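Local coordinates for protein tRNA uridine(34) acetyltransferase (Methanocaldococcus infernus, PDB 6IA8) that converts the wobble uridine at position 34 of tRNAs to carboxymethyluridine, using acetyl-CoA, S-adenosyl-L-methionine and a [4Fe-4S] cluster, at residues Y399-G403 and G404-F408; W154-K157 and R158-A162; Y429-R433 and K434-D438. All coordinates share one frame; numbering follows the deposited sequence.

Interaction 1 (Y399-G403 and G404-F408); sequences YEASG and GTEIF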
loop_
_atom_site.group_PDB
_atom_site.type_symbol
_atom_site.label_atom_id
_atom_site.label_comp_id
_atom_site.label_asym_id
_atom_site.label_seq_id
_atom_site.Cartn_x
_atom_site.Cartn_y
_atom_site.Cartn_z
ATOM N N TYR A 399 9.289 -11.535 11.223
ATOM C CA TYR A 399 8.845 -10.756 12.373
ATOM C C TYR A 399 7.471 -11.225 12.823
ATOM O O TYR A 399 6.721 -11.831 12.065
ATOM C CB TYR A 399 8.845 -9.257 12.085
ATOM C CG TYR A 399 8.076 -8.801 10.880
ATOM C CD1 TYR A 399 8.644 -8.888 9.614
ATOM C CD2 TYR A 399 6.786 -8.250 11.003
ATOM C CE1 TYR A 399 7.951 -8.459 8.477
ATOM C CE2 TYR A 399 6.076 -7.789 9.854
ATOM C CZ TYR A 399 6.697 -7.916 8.600
ATOM O OH TYR A 399 6.105 -7.477 7.452
ATOM N N GLU A 400 7.172 -10.987 14.091
ATOM C CA GLU A 400 5.859 -11.298 14.630
ATOM C C GLU A 400 4.920 -10.145 14.334
ATOM O O GLU A 400 5.285 -8.990 14.581
ATOM C CB GLU A 400 5.958 -11.482 16.137
ATOM C CG GLU A 400 4.668 -11.882 16.802
ATOM C CD GLU A 400 4.392 -13.384 16.707
ATOM O OE1 GLU A 400 3.231 -13.786 16.924
ATOM O OE2 GLU A 400 5.331 -14.154 16.406
ATOM N N ALA A 401 3.696 -10.459 13.895
ATOM C CA ALA A 401 2.679 -9.452 13.603
ATOM C C ALA A 401 1.284 -10.044 13.727
ATOM O O ALA A 401 1.010 -11.122 13.185
ATOM C CB ALA A 401 2.873 -8.897 12.195
ATOM N N SER A 402 0.426 -9.352 14.472
ATOM C CA SER A 402 -0.964 -9.753 14.647
ATOM C C SER A 402 -1.069 -11.237 15.004
ATOM O O SER A 402 -1.843 -12.000 14.409
ATOM C CB SER A 402 -1.777 -9.436 13.387
ATOM O OG SER A 402 -1.753 -8.050 13.049
ATOM N N GLY A 403 -0.269 -11.646 15.992
ATOM C CA GLY A 403 -0.344 -12.996 16.518
ATOM C C GLY A 403 0.265 -14.067 15.639
ATOM O O GLY A 403 0.290 -15.241 16.029
ATOM N N GLY A 404 0.740 -13.719 14.460
ATOM C CA GLY A 404 1.321 -14.702 13.569
ATOM C C GLY A 404 2.738 -14.348 13.165
ATOM O O GLY A 404 3.359 -13.477 13.786
ATOM N N THR A 405 3.263 -15.021 12.139
ATOM C CA THR A 405 4.629 -14.816 11.681
ATOM C C THR A 405 4.610 -14.305 10.252
ATOM O O THR A 405 3.952 -14.896 9.381
ATOM C CB THR A 405 5.448 -16.100 11.758
ATOM O OG1 THR A 405 5.519 -16.516 13.121
ATOM C CG2 THR A 405 6.865 -15.872 11.248
ATOM N N GLU A 406 5.327 -13.202 10.027
ATOM C CA GLU A 406 5.536 -12.647 8.699
ATOM C C GLU A 406 6.947 -13.010 8.278
ATOM O O GLU A 406 7.872 -12.868 9.081
ATOM C CB GLU A 406 5.366 -11.136 8.684
ATOM C CG GLU A 406 4.007 -10.641 9.099
ATOM C CD GLU A 406 2.908 -10.789 8.032
ATOM O OE1 GLU A 406 3.183 -11.210 6.877
ATOM O OE2 GLU A 406 1.748 -10.429 8.342
ATOM N N ILE A 407 7.089 -13.536 7.058
ATOM C CA ILE A 407 8.373 -13.843 6.441
ATOM C C ILE A 407 8.532 -12.907 5.247
ATOM O O ILE A 407 7.725 -12.930 4.309
ATOM C CB ILE A 407 8.450 -15.312 6.005
ATOM C CG1 ILE A 407 8.289 -16.241 7.226
ATOM C CG2 ILE A 407 9.782 -15.555 5.275
ATOM C CD1 ILE A 407 6.998 -16.926 7.324
ATOM N N PHE A 408 9.539 -12.066 5.289
ATOM C CA PHE A 408 9.799 -11.105 4.220
ATOM C C PHE A 408 11.000 -11.618 3.443
ATOM O O PHE A 408 12.123 -11.623 3.961
ATOM C CB PHE A 408 10.079 -9.724 4.781
ATOM C CG PHE A 408 10.304 -8.656 3.724
ATOM C CD1 PHE A 408 9.237 -8.106 3.049
ATOM C CD2 PHE A 408 11.568 -8.197 3.430
ATOM C CE1 PHE A 408 9.405 -7.099 2.096
ATOM C CE2 PHE A 408 11.765 -7.191 2.489
ATOM C CZ PHE A 408 10.680 -6.643 1.811
#

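Interaction 2 (W154-K157 and R158-A162); sequences WFIK and RCLDA. With SO4 (sulfate ion), chain F.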
loop_
_atom_site.group_PDB
_atom_site.type_symbol
_atom_site.label_atom_id
_atom_site.label_comp_id
_atom_site.label_asym_id
_atom_site.label_seq_id
_atom_site.Cartn_x
_atom_site.Cartn_y
_atom_site.Cartn_z
ATOM N N TRP A 154 -21.227 -2.148 -8.309
ATOM C CA TRP A 154 -21.392 -1.383 -9.541
ATOM C C TRP A 154 -20.189 -0.485 -9.784
ATOM O O TRP A 154 -19.669 -0.423 -10.902
ATOM C CB TRP A 154 -22.692 -0.569 -9.466
ATOM C CG TRP A 154 -22.848 0.446 -10.559
ATOM C CD1 TRP A 154 -23.344 0.234 -11.817
ATOM C CD2 TRP A 154 -22.503 1.840 -10.486
ATOM N NE1 TRP A 154 -23.325 1.419 -12.536
ATOM C CE2 TRP A 154 -22.820 2.416 -11.740
ATOM C CE3 TRP A 154 -21.969 2.657 -9.477
ATOM C CZ2 TRP A 154 -22.607 3.761 -12.017
ATOM C CZ3 TRP A 154 -21.766 3.994 -9.749
ATOM C CH2 TRP A 154 -22.075 4.532 -11.020
ATOM N N PHE A 155 -19.704 0.190 -8.739
ATOM C CA PHE A 155 -18.609 1.140 -8.921
ATOM C C PHE A 155 -17.356 0.437 -9.424
ATOM O O PHE A 155 -16.689 0.898 -10.365
ATOM C CB PHE A 155 -18.329 1.857 -7.604
ATOM C CG PHE A 155 -17.429 3.041 -7.744
ATOM C CD1 PHE A 155 -16.060 2.884 -7.764
ATOM C CD2 PHE A 155 -17.957 4.316 -7.864
ATOM C CE1 PHE A 155 -15.229 3.984 -7.888
ATOM C CE2 PHE A 155 -17.140 5.419 -7.988
ATOM C CZ PHE A 155 -15.781 5.274 -8.000
ATOM N N ILE A 156 -17.017 -0.690 -8.801
ATOM C CA ILE A 156 -15.832 -1.423 -9.226
ATOM C C ILE A 156 -16.041 -2.015 -10.613
ATOM O O ILE A 156 -15.125 -2.016 -11.448
ATOM C CB ILE A 156 -15.464 -2.512 -8.206
ATOM C CG1 ILE A 156 -15.084 -1.876 -6.858
ATOM C CG2 ILE A 156 -14.327 -3.364 -8.774
ATOM C CD1 ILE A 156 -13.968 -0.891 -6.892
ATOM N N LYS A 157 -17.243 -2.535 -10.873
ATOM C CA LYS A 157 -17.569 -3.066 -12.193
ATOM C C LYS A 157 -17.282 -2.037 -13.273
ATOM O O LYS A 157 -16.673 -2.345 -14.305
ATOM C CB LYS A 157 -19.038 -3.484 -12.237
ATOM C CG LYS A 157 -19.498 -3.937 -13.594
ATOM C CD LYS A 157 -21.032 -4.244 -13.588
ATOM C CE LYS A 157 -21.556 -4.392 -14.975
ATOM N NZ LYS A 157 -21.442 -3.144 -15.778
ATOM N N ARG A 158 -17.727 -0.800 -13.053
ATOM C CA ARG A 158 -17.604 0.227 -14.079
ATOM C C ARG A 158 -16.160 0.676 -14.260
ATOM O O ARG A 158 -15.765 1.075 -15.368
ATOM C CB ARG A 158 -18.500 1.422 -13.726
ATOM C CG ARG A 158 -19.991 1.137 -13.800
ATOM C CD ARG A 158 -20.403 0.760 -15.236
ATOM N NE ARG A 158 -20.327 1.922 -16.129
ATOM C CZ ARG A 158 -20.233 1.860 -17.450
ATOM N NH1 ARG A 158 -20.163 0.689 -18.051
ATOM N NH2 ARG A 158 -20.190 2.976 -18.157
ATOM N N CYS A 159 -15.375 0.695 -13.184
ATOM C CA CYS A 159 -13.950 0.955 -13.355
ATOM C C CYS A 159 -13.306 -0.109 -14.236
ATOM O O CYS A 159 -12.477 0.199 -15.109
ATOM C CB CYS A 159 -13.261 1.012 -11.989
ATOM S SG CYS A 159 -13.772 2.381 -10.924
ATOM N N LEU A 160 -13.644 -1.372 -13.991
ATOM C CA LEU A 160 -13.124 -2.449 -14.816
ATOM C C LEU A 160 -13.654 -2.363 -16.239
ATOM O O LEU A 160 -12.929 -2.705 -17.183
ATOM C CB LEU A 160 -13.467 -3.803 -14.202
ATOM C CG LEU A 160 -12.820 -4.078 -12.847
ATOM C CD1 LEU A 160 -13.371 -5.359 -12.268
ATOM C CD2 LEU A 160 -11.320 -4.144 -13.000
ATOM N N ASP A 161 -14.922 -1.949 -16.410
ATOM C CA ASP A 161 -15.461 -1.744 -17.751
ATOM C C ASP A 161 -14.589 -0.766 -18.526
ATOM O O ASP A 161 -14.344 -0.960 -19.720
ATOM C CB ASP A 161 -16.913 -1.231 -17.698
ATOM C CG ASP A 161 -17.902 -2.289 -17.236
ATOM O OD1 ASP A 161 -17.584 -3.500 -17.269
ATOM O OD2 ASP A 161 -19.027 -1.913 -16.850
ATOM N N ALA A 162 -14.174 0.332 -17.879
ATOM C CA ALA A 162 -13.331 1.322 -18.539
ATOM C C ALA A 162 -11.986 0.734 -18.907
ATOM O O ALA A 162 -11.454 1.025 -19.979
ATOM C CB ALA A 162 -13.119 2.535 -17.645
HETATM S S SO4 F . -24.298 -0.267 -16.161
HETATM O O1 SO4 F . -24.123 -1.456 -15.328
HETATM O O2 SO4 F . -23.146 -0.126 -17.049
HETATM O O3 SO4 F . -25.514 -0.408 -16.954
HETATM O O4 SO4 F . -24.407 0.938 -15.332
#

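Interaction 3 (Y429-R433 and K434-D438); sequences YKPFR and KEIDD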
loop_
_atom_site.group_PDB
_atom_site.type_symbol
_atom_site.label_atom_id
_atom_site.label_comp_id
_atom_site.label_asym_id
_atom_site.label_seq_id
_atom_site.Cartn_x
_atom_site.Cartn_y
_atom_site.Cartn_z
ATOM N N TYR A 429 -2.754 -16.297 12.024
ATOM C CA TYR A 429 -3.036 -16.426 13.448
ATOM C C TYR A 429 -4.454 -16.932 13.676
ATOM O O TYR A 429 -4.651 -18.067 14.105
ATOM C CB TYR A 429 -2.812 -15.068 14.128
ATOM C CG TYR A 429 -3.308 -14.965 15.555
ATOM C CD1 TYR A 429 -2.930 -15.901 16.510
ATOM C CD2 TYR A 429 -4.161 -13.938 15.948
ATOM C CE1 TYR A 429 -3.366 -15.799 17.822
ATOM C CE2 TYR A 429 -4.612 -13.840 17.261
ATOM C CZ TYR A 429 -4.194 -14.763 18.181
ATOM O OH TYR A 429 -4.633 -14.677 19.473
ATOM N N LYS A 430 -5.454 -16.107 13.391
ATOM C CA LYS A 430 -6.860 -16.450 13.618
ATOM C C LYS A 430 -7.651 -16.086 12.367
ATOM O O LYS A 430 -8.451 -15.150 12.364
ATOM C CB LYS A 430 -7.408 -15.740 14.857
ATOM C CG LYS A 430 -7.005 -16.418 16.170
ATOM C CD LYS A 430 -7.715 -15.782 17.368
ATOM C CE LYS A 430 -7.359 -16.518 18.675
ATOM N NZ LYS A 430 -8.301 -16.159 19.787
ATOM N N PRO A 431 -7.444 -16.800 11.278
ATOM C CA PRO A 431 -8.217 -16.513 10.063
ATOM C C PRO A 431 -9.669 -16.926 10.211
ATOM O O PRO A 431 -10.024 -17.751 11.052
ATOM C CB PRO A 431 -7.519 -17.346 8.993
ATOM C CG PRO A 431 -6.938 -18.519 9.772
ATOM C CD PRO A 431 -6.508 -17.924 11.112
ATOM N N PHE A 432 -10.519 -16.305 9.393
ATOM C CA PHE A 432 -11.930 -16.641 9.331
ATOM C C PHE A 432 -12.395 -17.040 7.941
ATOM O O PHE A 432 -13.490 -17.569 7.823
ATOM C CB PHE A 432 -12.791 -15.454 9.803
ATOM C CG PHE A 432 -12.594 -14.211 8.984
ATOM C CD1 PHE A 432 -13.393 -13.975 7.877
ATOM C CD2 PHE A 432 -11.571 -13.299 9.293
ATOM C CE1 PHE A 432 -13.202 -12.840 7.108
ATOM C CE2 PHE A 432 -11.370 -12.163 8.520
ATOM C CZ PHE A 432 -12.191 -11.937 7.440
ATOM N N ARG A 433 -11.631 -16.768 6.889
ATOM C CA ARG A 433 -12.062 -17.098 5.537
ATOM C C ARG A 433 -12.161 -18.608 5.382
ATOM O O ARG A 433 -11.304 -19.353 5.874
ATOM C CB ARG A 433 -11.065 -16.538 4.518
ATOM C CG ARG A 433 -11.134 -14.998 4.272
ATOM C CD ARG A 433 -12.469 -14.615 3.625
ATOM N NE ARG A 433 -12.666 -15.261 2.326
ATOM C CZ ARG A 433 -13.624 -14.925 1.458
ATOM N NH1 ARG A 433 -14.455 -13.933 1.737
ATOM N NH2 ARG A 433 -13.741 -15.574 0.305
ATOM N N LYS A 434 -13.182 -19.044 4.638
ATOM C CA LYS A 434 -13.435 -20.466 4.455
ATOM C C LYS A 434 -12.240 -21.172 3.833
ATOM O O LYS A 434 -12.000 -22.346 4.115
ATOM C CB LYS A 434 -14.683 -20.668 3.584
ATOM C CG LYS A 434 -14.716 -19.804 2.309
ATOM C CD LYS A 434 -15.995 -20.014 1.489
ATOM C CE LYS A 434 -15.988 -21.354 0.763
ATOM N NZ LYS A 434 -17.110 -21.464 -0.224
ATOM N N GLU A 435 -11.467 -20.490 2.998
ATOM C CA GLU A 435 -10.407 -21.196 2.292
ATOM C C GLU A 435 -9.091 -21.237 3.057
ATOM O O GLU A 435 -8.147 -21.871 2.583
ATOM C CB GLU A 435 -10.198 -20.589 0.903
ATOM C CG GLU A 435 -10.092 -19.092 0.832
ATOM C CD GLU A 435 -11.445 -18.369 0.748
ATOM O OE1 GLU A 435 -12.009 -18.083 1.810
ATOM O OE2 GLU A 435 -11.909 -18.006 -0.349
ATOM N N ILE A 436 -9.009 -20.625 4.234
ATOM C CA ILE A 436 -7.788 -20.615 5.037
ATOM C C ILE A 436 -8.003 -21.514 6.246
ATOM O O ILE A 436 -8.854 -21.229 7.091
ATOM C CB ILE A 436 -7.418 -19.198 5.495
ATOM C CG1 ILE A 436 -7.343 -18.256 4.295
ATOM C CG2 ILE A 436 -6.090 -19.206 6.251
ATOM C CD1 ILE A 436 -7.173 -16.771 4.676
ATOM N N ASP A 437 -7.232 -22.588 6.341
ATOM C CA ASP A 437 -7.259 -23.473 7.510
ATOM C C ASP A 437 -5.906 -23.424 8.221
ATOM O O ASP A 437 -5.013 -22.659 7.851
ATOM C CB ASP A 437 -7.622 -24.916 7.129
ATOM C CG ASP A 437 -6.696 -25.505 6.093
ATOM O OD1 ASP A 437 -7.213 -26.094 5.121
ATOM O OD2 ASP A 437 -5.453 -25.363 6.224
ATOM N N ASP A 438 -5.749 -24.253 9.253
ATOM C CA ASP A 438 -4.534 -24.239 10.067
ATOM C C ASP A 438 -3.348 -24.929 9.393
ATOM O O ASP A 438 -2.272 -25.021 9.999
ATOM C CB ASP A 438 -4.801 -24.883 11.435
ATOM C CG ASP A 438 -5.247 -26.326 11.328
ATOM O OD1 ASP A 438 -5.208 -26.917 10.225
ATOM O OD2 ASP A 438 -5.662 -26.887 12.361
HETATM O O HOH W 1 -10.518 -19.816 8.529
#

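Interaction 1 (Y399-G403 and G404-F408)
Tyr399 and Glu406 face each other as a hydrogen-bonded antiparallel pair, each giving its N-H to the other's carbonyl: Glu406 N to Tyr399 O is 2.8 Å and Tyr399 N to Glu406 O is 2.9 Å. Ala401 and Gly404 repeat the pattern at the end of the hairpin, where Gly404 N reaches Ala401 O at 2.9 Å and closes a type I' turn over Ser402 and Gly403. Both turn residues have positive phi, which at Gly403 (75°) suits glycine. The carboxylate of Glu406 is tied outside the hairpin, in salt bridges with Arg426, Arg444 and Lys245.

Side-chain packing follows the pairing. Tyr399 holds CG between its backbone N and carbonyl carbon (chi1 54°), which folds the ring back over its partner strand; CB of Glu406 then lies over the ring face as a CH-pi contact, 3.6 Å from the centroid. Glu406 CG continues under CE2 and meets Ala401 CB at 3.7 Å, while Phe408 CB stands loosely at the ring edge. On the other face of the sheet, Glu400 and Thr405 form the intervening non-hydrogen-bonded pair.

The hairpin joins strands 392-401 and 404-413 of the GNAT domain, the former outermost in its sheet. Strand 418-427 continues the sheet on the side of 404-413 away from 392-401, Trp329 stacks on Tyr399, and helix 234-245 of the radical SAM region packs against Ala401 and Ser402.

Interaction 2 (W154-K157 and R158-A162)
The indole of Trp154 carries Arg158 CG over one face, a CH-pi contact 3.8 Å from the centroid of the five-membered ring, and offers NE1 at its edge to O4 (3.0 Å) of a sulfate, probably from the crystallisation liquor. The Arg158 guanidinium, turned 27° from the indole plane, has sulfate O2 over one face rather than at its N-H edge. Bends at chi2 and chi3 curl this arginine back, bringing NH1 to Asp161 OD2 (3.1 Å). Lys157 runs extended until chi4 (-63°) turns NZ to the same oxygen, at 2.9 Å on its syn lone pair, with sulfate O1 as a further acceptor. The two cations thus share one carboxylate oxygen, Arg158 on the anti side, tilted out of the carboxylate plane; Ser168 binds Asp161 OD1, and Glu167 also pairs with Lys157. An asparagine here, lacking the charge, would probably weaken the hold on both cations, Arg158 more than Lys157, which keeps Glu167, and let the guanidinium turn. Toward the core, Cys159 SG approaches the Phe155 ring obliquely, and Ile156 CG2 meets Leu160 CD1. Apart from the i to i+3 bridge of Arg158 to Asp161, these are i to i+4 contacts along an amphipathic helix packed on strand 134-140 of the parallel radical SAM sheet.

Interaction 3 (Y429-R433 and K434-D438)
Arg433 and Glu435 make a salt bridge side by side, both side chains pointing the same way. The arginine grips the carboxylate side-on: NE reaches OE1 of Glu435 at 2.9 Å from above the carboxylate plane, whereas NH2 meets OE2 of Glu435 at 3.1 Å in a nearly straight bond (175°) lying in the guanidinium plane. The planes of the two groups are 32° apart, a skewed pairing. Glu435 can turn back beside Arg433 because its CG stands between the backbone N and carbonyl carbon (chi1 48°) and the chain bends again at chi2.

Backbone bonds set the frame. Ile436 N to Arg433 O, 3.1 Å, closes a type I turn, and a water gives hydrogen bonds to Arg433 O (2.8 Å) and Ile436 O (2.6 Å), bridging the same two residues.

Apolar contact is made by Ile436, whose CG2 lies 3.6 Å from Pro431 CB, while its CD1 branch rests against Arg433 CB. Phe432 turns the other way, onto helix 199-208.

Both charged groups have further partners: Asn203 accepts from Arg433 NH1, and Ala512 N donates to Glu435 OE2. The carboxylate of the buried Glu435 is therefore likely to remain ionised, its charge balanced by an arginine itself fixed in orientation.

Overall arrangement
From the N terminus, interaction 2 comes first, within one helix of the radical SAM domain, where it closes turns of helix rather than a loop. Interaction 1 follows in the GNAT domain, closing the hairpin between strands 392-401 and 404-413. After strand 418-427, interaction 3 closes a turn in the connection to strand 440-448. The three lie in series, none nested or crossed. Interactions 1 and 3 touch, Tyr429 CB packing 3.2 Å from Ser402 O, and both reach helix 234-245, so together they tie the GNAT sheet to the radical SAM domain. Interaction 2 stands apart, its centre about 34 Å from that of interaction 1.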